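Local coordinates for pseudopodium-enriched atypical kinase 1 (Homo sapiens, PDB 6BHC), which is a pseudokinase with a kinase fold that dimerizes in an unusual way, and is probably a scaffold in signalling rather than an active tyrosine kinase, at residues 81-93 with 144-156. The protein carries 1 engineered substitution. Numbering follows the deposited sequence.
Sequences DPLNNYAVKICKS and SHVVVITREVPCL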
ATOM      1  N   ASP A  81       6.863  35.537   3.079  1.00 65.24           N
ATOM      2  CA  ASP A  81       6.363  34.192   3.338  1.00 57.25           C
ATOM      3  C   ASP A  81       6.983  33.696   4.640  1.00 53.65           C
ATOM      4  O   ASP A  81       7.897  32.862   4.618  1.00 55.96           O
ATOM      5  CB  ASP A  81       6.692  33.255   2.176  1.00 57.65           C
ATOM      6  CG  ASP A  81       6.049  31.890   2.322  1.00 63.56           C
ATOM      7  OD1 ASP A  81       4.971  31.802   2.948  1.00 70.76           O
ATOM      8  OD2 ASP A  81       6.620  30.906   1.806  1.00 55.58           O
ATOM      9  N   PRO A  82       6.511  34.182   5.790  1.00 48.30           N
ATOM     10  CA  PRO A  82       7.278  34.045   7.036  1.00 47.57           C
ATOM     11  C   PRO A  82       7.202  32.683   7.706  1.00 52.20           C
ATOM     12  O   PRO A  82       7.879  32.485   8.722  1.00 48.76           O
ATOM     13  CB  PRO A  82       6.653  35.126   7.931  1.00 57.27           C
ATOM     14  CG  PRO A  82       5.242  35.208   7.467  1.00 57.72           C
ATOM     15  CD  PRO A  82       5.271  34.956   5.982  1.00 55.43           C
ATOM     16  N   LEU A  83       6.420  31.736   7.192  1.00 54.83           N
ATOM     17  CA  LEU A  83       6.224  30.463   7.871  1.00 56.92           C
ATOM     18  C   LEU A  83       6.844  29.278   7.144  1.00 51.11           C
ATOM     19  O   LEU A  83       6.792  28.158   7.663  1.00 52.15           O
ATOM     20  CB  LEU A  83       4.728  30.207   8.089  1.00 47.29           C
ATOM     21  CG  LEU A  83       3.994  31.274   8.903  1.00 62.35           C
ATOM     22  CD1 LEU A  83       2.566  30.841   9.199  1.00 55.07           C
ATOM     23  CD2 LEU A  83       4.748  31.583  10.190  1.00 62.38           C
ATOM     24  N   ASN A  84       7.432  29.484   5.971  1.00 52.66           N
ATOM     25  CA  ASN A  84       8.054  28.404   5.219  1.00 50.99           C
ATOM     26  C   ASN A  84       9.563  28.387   5.438  1.00 47.93           C
ATOM     27  O   ASN A  84      10.171  29.382   5.841  1.00 57.83           O
ATOM     28  CB  ASN A  84       7.736  28.526   3.727  1.00 52.21           C
ATOM     29  CG  ASN A  84       6.396  27.914   3.369  1.00 62.18           C
ATOM     30  OD1 ASN A  84       6.080  26.799   3.785  1.00 67.01           O
ATOM     31  ND2 ASN A  84       5.596  28.645   2.602  1.00 67.09           N
ATOM     32  N   ASN A  85      10.160  27.231   5.165  1.00 44.09           N
ATOM     33  CA  ASN A  85      11.580  27.028   5.411  1.00 47.37           C
ATOM     34  C   ASN A  85      12.412  27.714   4.337  1.00 40.31           C
ATOM     35  O   ASN A  85      12.202  27.496   3.139  1.00 37.34           O
ATOM     36  CB  ASN A  85      11.906  25.537   5.459  1.00 59.98           C
ATOM     37  CG  ASN A  85      11.239  24.833   6.621  1.00 69.51           C
ATOM     38  OD1 ASN A  85      11.008  25.430   7.671  1.00 77.34           O
ATOM     39  ND2 ASN A  85      10.922  23.557   6.437  1.00 70.73           N
ATOM     40  N   TYR A  86      13.353  28.546   4.770  1.00 38.71           N
ATOM     41  CA  TYR A  86      14.307  29.181   3.876  1.00 44.15           C
ATOM     42  C   TYR A  86      15.669  29.204   4.548  1.00 40.63           C
ATOM     43  O   TYR A  86      15.763  29.359   5.769  1.00 35.70           O
ATOM     44  CB  TYR A  86      13.884  30.611   3.506  1.00 35.16           C
ATOM     45  CG  TYR A  86      12.693  30.692   2.577  1.00 39.75           C
ATOM     46  CD1 TYR A  86      12.850  30.582   1.201  1.00 39.04           C
ATOM     47  CD2 TYR A  86      11.412  30.896   3.075  1.00 41.31           C
ATOM     48  CE1 TYR A  86      11.763  30.662   0.347  1.00 41.04           C
ATOM     49  CE2 TYR A  86      10.321  30.978   2.230  1.00 43.95           C
ATOM     50  CZ  TYR A  86      10.501  30.861   0.868  1.00 44.34           C
ATOM     51  OH  TYR A  86       9.416  30.943   0.026  1.00 47.08           O
ATOM     52  N   ALA A  87      16.717  29.043   3.747  1.00 32.06           N
ATOM     53  CA  ALA A  87      18.091  29.117   4.218  1.00 31.76           C
ATOM     54  C   ALA A  87      18.831  30.174   3.413  1.00 39.21           C
ATOM     55  O   ALA A  87      18.701  30.228   2.185  1.00 34.32           O
ATOM     56  CB  ALA A  87      18.792  27.762   4.097  1.00 30.45           C
ATOM     57  N   VAL A  88      19.592  31.015   4.105  1.00 32.93           N
ATOM     58  CA  VAL A  88      20.388  32.065   3.481  1.00 36.18           C
ATOM     59  C   VAL A  88      21.804  31.539   3.305  1.00 40.89           C
ATOM     60  O   VAL A  88      22.478  31.199   4.286  1.00 43.16           O
ATOM     61  CB  VAL A  88      20.373  33.353   4.317  1.00 39.57           C
ATOM     62  CG1 VAL A  88      21.415  34.325   3.803  1.00 36.25           C
ATOM     63  CG2 VAL A  88      18.989  33.984   4.287  1.00 41.77           C
ATOM     64  N   LYS A  89      22.255  31.464   2.056  1.00 37.74           N
ATOM     65  CA  LYS A  89      23.580  30.954   1.722  1.00 37.78           C
ATOM     66  C   LYS A  89      24.477  32.136   1.368  1.00 33.19           C
ATOM     67  O   LYS A  89      24.278  32.787   0.337  1.00 33.73           O
ATOM     68  CB  LYS A  89      23.492  29.954   0.570  1.00 31.18           C
ATOM     69  CG  LYS A  89      24.820  29.355   0.153  1.00 32.60           C
ATOM     70  CD  LYS A  89      24.669  28.439  -1.055  1.00 33.82           C
ATOM     71  CE  LYS A  89      26.011  27.860  -1.478  1.00 37.98           C
ATOM     72  NZ  LYS A  89      25.884  26.923  -2.630  1.00 31.43           N
ATOM     73  N   ILE A  90      25.458  32.411   2.222  1.00 37.48           N
ATOM     74  CA  ILE A  90      26.377  33.530   2.044  1.00 38.58           C
ATOM     75  C   ILE A  90      27.698  32.968   1.535  1.00 34.87           C
ATOM     76  O   ILE A  90      28.463  32.365   2.296  1.00 34.84           O
ATOM     77  CB  ILE A  90      26.571  34.318   3.347  1.00 36.58           C
ATOM     78  CG1 ILE A  90      25.220  34.650   3.981  1.00 35.99           C
ATOM     79  CG2 ILE A  90      27.355  35.595   3.081  1.00 37.21           C
ATOM     80  CD1 ILE A  90      25.334  35.354   5.318  1.00 44.31           C
ATOM     81  N   CYS A  91      27.982  33.179   0.254  1.00 35.49           N
ATOM     82  CA  CYS A  91      29.120  32.554  -0.400  1.00 42.83           C
ATOM     83  C   CYS A  91      30.428  33.243  -0.010  1.00 45.32           C
ATOM     84  O   CYS A  91      30.453  34.401   0.416  1.00 47.98           O
ATOM     85  CB  CYS A  91      28.930  32.577  -1.916  1.00 42.02           C
ATOM     86  SG  CYS A  91      27.397  31.778  -2.455  1.00 44.99           S
ATOM     87  N   LYS A  92      31.529  32.507  -0.165  1.00 49.96           N
ATOM     88  CA  LYS A  92      32.825  33.014   0.273  1.00 57.18           C
ATOM     89  C   LYS A  92      33.475  33.921  -0.765  1.00 72.97           C
ATOM     90  O   LYS A  92      34.287  34.782  -0.407  1.00 74.44           O
ATOM     91  CB  LYS A  92      33.754  31.849   0.611  1.00 52.79           C
ATOM     92  CG  LYS A  92      33.269  30.985   1.769  1.00 55.93           C
ATOM     93  CD  LYS A  92      34.227  29.841   2.054  1.00 57.29           C
ATOM     94  CE  LYS A  92      33.754  29.001   3.235  1.00 59.54           C
ATOM     95  NZ  LYS A  92      34.673  27.854   3.502  1.00 60.68           N
ATOM     96  N   SER A  93      33.140  33.753  -2.038  1.00 78.46           N
ATOM     97  CA  SER A  93      33.734  34.562  -3.100  1.00 89.70           C
ATOM     98  C   SER A  93      32.739  34.814  -4.229  1.00 92.99           C
ATOM     99  O   SER A  93      32.832  35.811  -4.942  1.00 94.92           O
ATOM    100  CB  SER A  93      34.992  33.884  -3.647  1.00 92.40           C
ATOM    101  OG  SER A  93      35.995  33.791  -2.650  1.00 95.17           O
ATOM    102  N   SER A 144      30.440  43.479   0.497  1.00 69.68           N
ATOM    103  CA  SER A 144      29.348  42.918  -0.283  1.00 60.63           C
ATOM    104  C   SER A 144      29.652  41.472  -0.646  1.00 62.81           C
ATOM    105  O   SER A 144      30.770  41.141  -1.053  1.00 66.45           O
ATOM    106  CB  SER A 144      29.114  43.740  -1.551  1.00 65.78           C
ATOM    107  OG  SER A 144      28.056  43.196  -2.320  1.00 69.06           O
ATOM    108  N   HIS A 145      28.647  40.611  -0.496  1.00 51.46           N
ATOM    109  CA  HIS A 145      28.786  39.191  -0.773  1.00 45.52           C
ATOM    110  C   HIS A 145      27.601  38.710  -1.598  1.00 46.85           C
ATOM    111  O   HIS A 145      26.534  39.330  -1.617  1.00 44.64           O
ATOM    112  CB  HIS A 145      28.885  38.369   0.521  1.00 45.34           C
ATOM    113  CG  HIS A 145      30.140  38.615   1.299  1.00 50.23           C
ATOM    114  ND1 HIS A 145      31.203  37.738   1.289  1.00 51.44           N
ATOM    115  CD2 HIS A 145      30.503  39.638   2.108  1.00 55.99           C
ATOM    116  CE1 HIS A 145      32.168  38.211   2.059  1.00 53.95           C
ATOM    117  NE2 HIS A 145      31.768  39.363   2.567  1.00 55.14           N
ATOM    118  N   VAL A 146      27.806  37.589  -2.282  1.00 45.46           N
ATOM    119  CA  VAL A 146      26.736  36.939  -3.030  1.00 43.73           C
ATOM    120  C   VAL A 146      25.897  36.122  -2.055  1.00 41.50           C
ATOM    121  O   VAL A 146      26.414  35.236  -1.366  1.00 38.05           O
ATOM    122  CB  VAL A 146      27.297  36.054  -4.151  1.00 40.24           C
ATOM    123  CG1 VAL A 146      26.165  35.343  -4.882  1.00 29.68           C
ATOM    124  CG2 VAL A 146      28.126  36.883  -5.118  1.00 48.56           C
ATOM    125  N   VAL A 147      24.604  36.419  -1.992  1.00 41.02           N
ATOM    126  CA  VAL A 147      23.672  35.736  -1.103  1.00 39.95           C
ATOM    127  C   VAL A 147      22.736  34.889  -1.949  1.00 31.55           C
ATOM    128  O   VAL A 147      22.099  35.398  -2.879  1.00 34.42           O
ATOM    129  CB  VAL A 147      22.883  36.734  -0.238  1.00 45.49           C
ATOM    130  CG1 VAL A 147      21.847  36.002   0.598  1.00 36.12           C
ATOM    131  CG2 VAL A 147      23.830  37.529   0.650  1.00 33.28           C
ATOM    132  N   VAL A 148      22.655  33.601  -1.631  1.00 27.65           N
ATOM    133  CA  VAL A 148      21.803  32.657  -2.340  1.00 28.41           C
ATOM    134  C   VAL A 148      20.744  32.146  -1.373  1.00 32.95           C
ATOM    135  O   VAL A 148      21.029  31.913  -0.193  1.00 35.35           O
ATOM    136  CB  VAL A 148      22.625  31.491  -2.931  1.00 26.94           C
ATOM    137  CG1 VAL A 148      21.742  30.571  -3.760  1.00 24.16           C
ATOM    138  CG2 VAL A 148      23.778  32.029  -3.767  1.00 29.72           C
ATOM    139  N   ILE A 149      19.521  31.984  -1.871  1.00 26.71           N
ATOM    140  CA  ILE A 149      18.395  31.502  -1.078  1.00 30.37           C
ATOM    141  C   ILE A 149      18.033  30.105  -1.562  1.00 31.44           C
ATOM    142  O   ILE A 149      17.957  29.861  -2.773  1.00 43.80           O
ATOM    143  CB  ILE A 149      17.187  32.450  -1.178  1.00 31.12           C
ATOM    144  CG1 ILE A 149      17.615  33.891  -0.891  1.00 31.85           C
ATOM    145  CG2 ILE A 149      16.089  32.025  -0.215  1.00 29.22           C
ATOM    146  CD1 ILE A 149      18.250  34.076   0.470  1.00 40.49           C
ATOM    147  N   THR A 150      17.814  29.190  -0.619  1.00 29.35           N
ATOM    148  CA  THR A 150      17.423  27.825  -0.938  1.00 38.72           C
ATOM    149  C   THR A 150      16.319  27.381   0.008  1.00 38.38           C
ATOM    150  O   THR A 150      16.239  27.838   1.152  1.00 37.03           O
ATOM    151  CB  THR A 150      18.613  26.852  -0.854  1.00 38.95           C
ATOM    152  OG1 THR A 150      18.158  25.514  -1.088  1.00 37.35           O
ATOM    153  CG2 THR A 150      19.277  26.928   0.514  1.00 35.24           C
ATOM    154  N   ARG A 151      15.460  26.485  -0.482  1.00 39.19           N
ATOM    155  CA  ARG A 151      14.354  25.971   0.315  1.00 39.16           C
ATOM    156  C   ARG A 151      14.705  24.703   1.080  1.00 39.23           C
ATOM    157  O   ARG A 151      13.991  24.351   2.026  1.00 47.32           O
ATOM    158  CB  ARG A 151      13.134  25.706  -0.574  1.00 25.10           C
ATOM    159  CG  ARG A 151      12.519  26.963  -1.175  1.00 33.16           C
ATOM    160  CD  ARG A 151      11.203  26.664  -1.881  1.00 32.33           C
ATOM    161  NE  ARG A 151      10.498  27.887  -2.260  1.00 46.05           N
ATOM    162  CZ  ARG A 151      10.563  28.449  -3.463  1.00 46.78           C
ATOM    163  NH1 ARG A 151       9.888  29.563  -3.713  1.00 45.56           N
ATOM    164  NH2 ARG A 151      11.298  27.895  -4.418  1.00 50.42           N
ATOM    165  N   GLU A 152      15.776  24.010   0.698  1.00 28.22           N
ATOM    166  CA  GLU A 152      16.238  22.820   1.413  1.00 30.07           C
ATOM    167  C   GLU A 152      17.286  23.267   2.424  1.00 31.98           C
ATOM    168  O   GLU A 152      18.431  23.554   2.065  1.00 34.57           O
ATOM    169  CB  GLU A 152      16.798  21.782   0.445  1.00 40.76           C
ATOM    170  CG  GLU A 152      15.766  21.172  -0.499  1.00 48.80           C
ATOM    171  CD  GLU A 152      15.396  22.092  -1.648  1.00 46.91           C
ATOM    172  OE1 GLU A 152      16.218  22.963  -2.005  1.00 44.45           O
ATOM    173  OE2 GLU A 152      14.281  21.946  -2.192  1.00 47.49           O
ATOM    174  N   VAL A 153      16.894  23.328   3.692  1.00 33.11           N
ATOM    175  CA  VAL A 153      17.753  23.858   4.748  1.00 30.85           C
ATOM    176  C   VAL A 153      18.775  22.809   5.166  1.00 27.91           C
ATOM    177  O   VAL A 153      18.395  21.721   5.624  1.00 32.21           O
ATOM    178  CB  VAL A 153      16.923  24.320   5.956  1.00 26.31           C
ATOM    179  CG1 VAL A 153      17.839  24.737   7.093  1.00 27.36           C
ATOM    180  CG2 VAL A 153      16.006  25.464   5.558  1.00 29.30           C
ATOM    181  N   PRO A 154      20.071  23.083   5.033  1.00 31.24           N
ATOM    182  CA  PRO A 154      21.078  22.128   5.505  1.00 34.47           C
ATOM    183  C   PRO A 154      21.284  22.229   7.007  1.00 34.32           C
ATOM    184  O   PRO A 154      21.354  23.320   7.578  1.00 39.99           O
ATOM    185  CB  PRO A 154      22.341  22.544   4.741  1.00 33.10           C
ATOM    186  CG  PRO A 154      22.162  24.003   4.524  1.00 32.77           C
ATOM    187  CD  PRO A 154      20.681  24.233   4.341  1.00 28.72           C
ATOM    188  N   CYS A 155      21.378  21.065   7.648  1.00 25.51           N
ATOM    189  CA  CYS A 155      21.629  20.987   9.080  1.00 37.92           C
ATOM    190  C   CYS A 155      23.089  20.718   9.410  1.00 35.84           C
ATOM    191  O   CYS A 155      23.535  21.077  10.505  1.00 36.16           O
ATOM    192  CB  CYS A 155      20.760  19.893   9.710  1.00 40.25           C
ATOM    193  SG  CYS A 155      19.009  20.020   9.294  1.00 66.63           S
ATOM    194  N   LEU A 156      23.828  20.107   8.489  1.00 39.97           N
ATOM    195  CA  LEU A 156      25.241  19.789   8.660  1.00 34.35           C
ATOM    196  C   LEU A 156      25.755  19.255   7.329  1.00 28.62           C
ATOM    197  O   LEU A 156      24.985  19.028   6.392  1.00 28.09           O
ATOM    198  CB  LEU A 156      25.469  18.770   9.784  1.00 33.66           C
ATOM    199  CG  LEU A 156      25.050  17.317   9.541  1.00 38.56           C
ATOM    200  CD1 LEU A 156      25.771  16.395  10.510  1.00 35.95           C
ATOM    201  CD2 LEU A 156      23.543  17.138   9.667  1.00 36.88           C
TER
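With CG anti to its carbonyl carbon (chi1 -71°), Tyr86 swings its ring over to the 144-156 segment, and Arg151, whose CG takes the same setting (chi1 -66°), sends its extended chain alongside in the same direction. Ring and guanidinium planes stand 52° apart, with Tyr86 OH 4.0 Å from Arg151 NE without a hydrogen bond, while Tyr86 CD1 touches Ile149 CG2. The hydroxyl makes a weak hydrogen bond to Asp81 OD2, and Arg151 NH1 bonds to Asp45 O. Without the ring, as with an alanine here, Ile149 CG2 and the Arg151 chain would probably lose their neighbour, and Asp81 its weak hydroxyl bond.

Strands 85-91 and 144-150 run antiparallel as neighbours in the N-lobe sheet of the kinase fold, corresponding to beta3 and beta5. Ala87 with Thr150 and Lys89 with Val148 are hydrogen-bonded pairs; Lys89 N to Val148 O is 2.6 Å, and Cys91 N to Val146 O adds a fifth bond.

On the face of Val88 and Ile90, Val88 CG1 meets Val147 CG1 at 3.6 Å, and its CG2 meets Ile149 CD1; Val88 and Ile149 both touch Phe57. On the other face Ala87 CB touches Thr150 CG2 (3.7 Å) and Val153 CG2 (3.9 Å). There Lys89, at the position of the conserved beta3 lysine (Val-Ala-Ile-Lys motif), passes Val148 fully extended and carries NZ to a salt bridge with Asp70 and a hydrogen bond with Gln118.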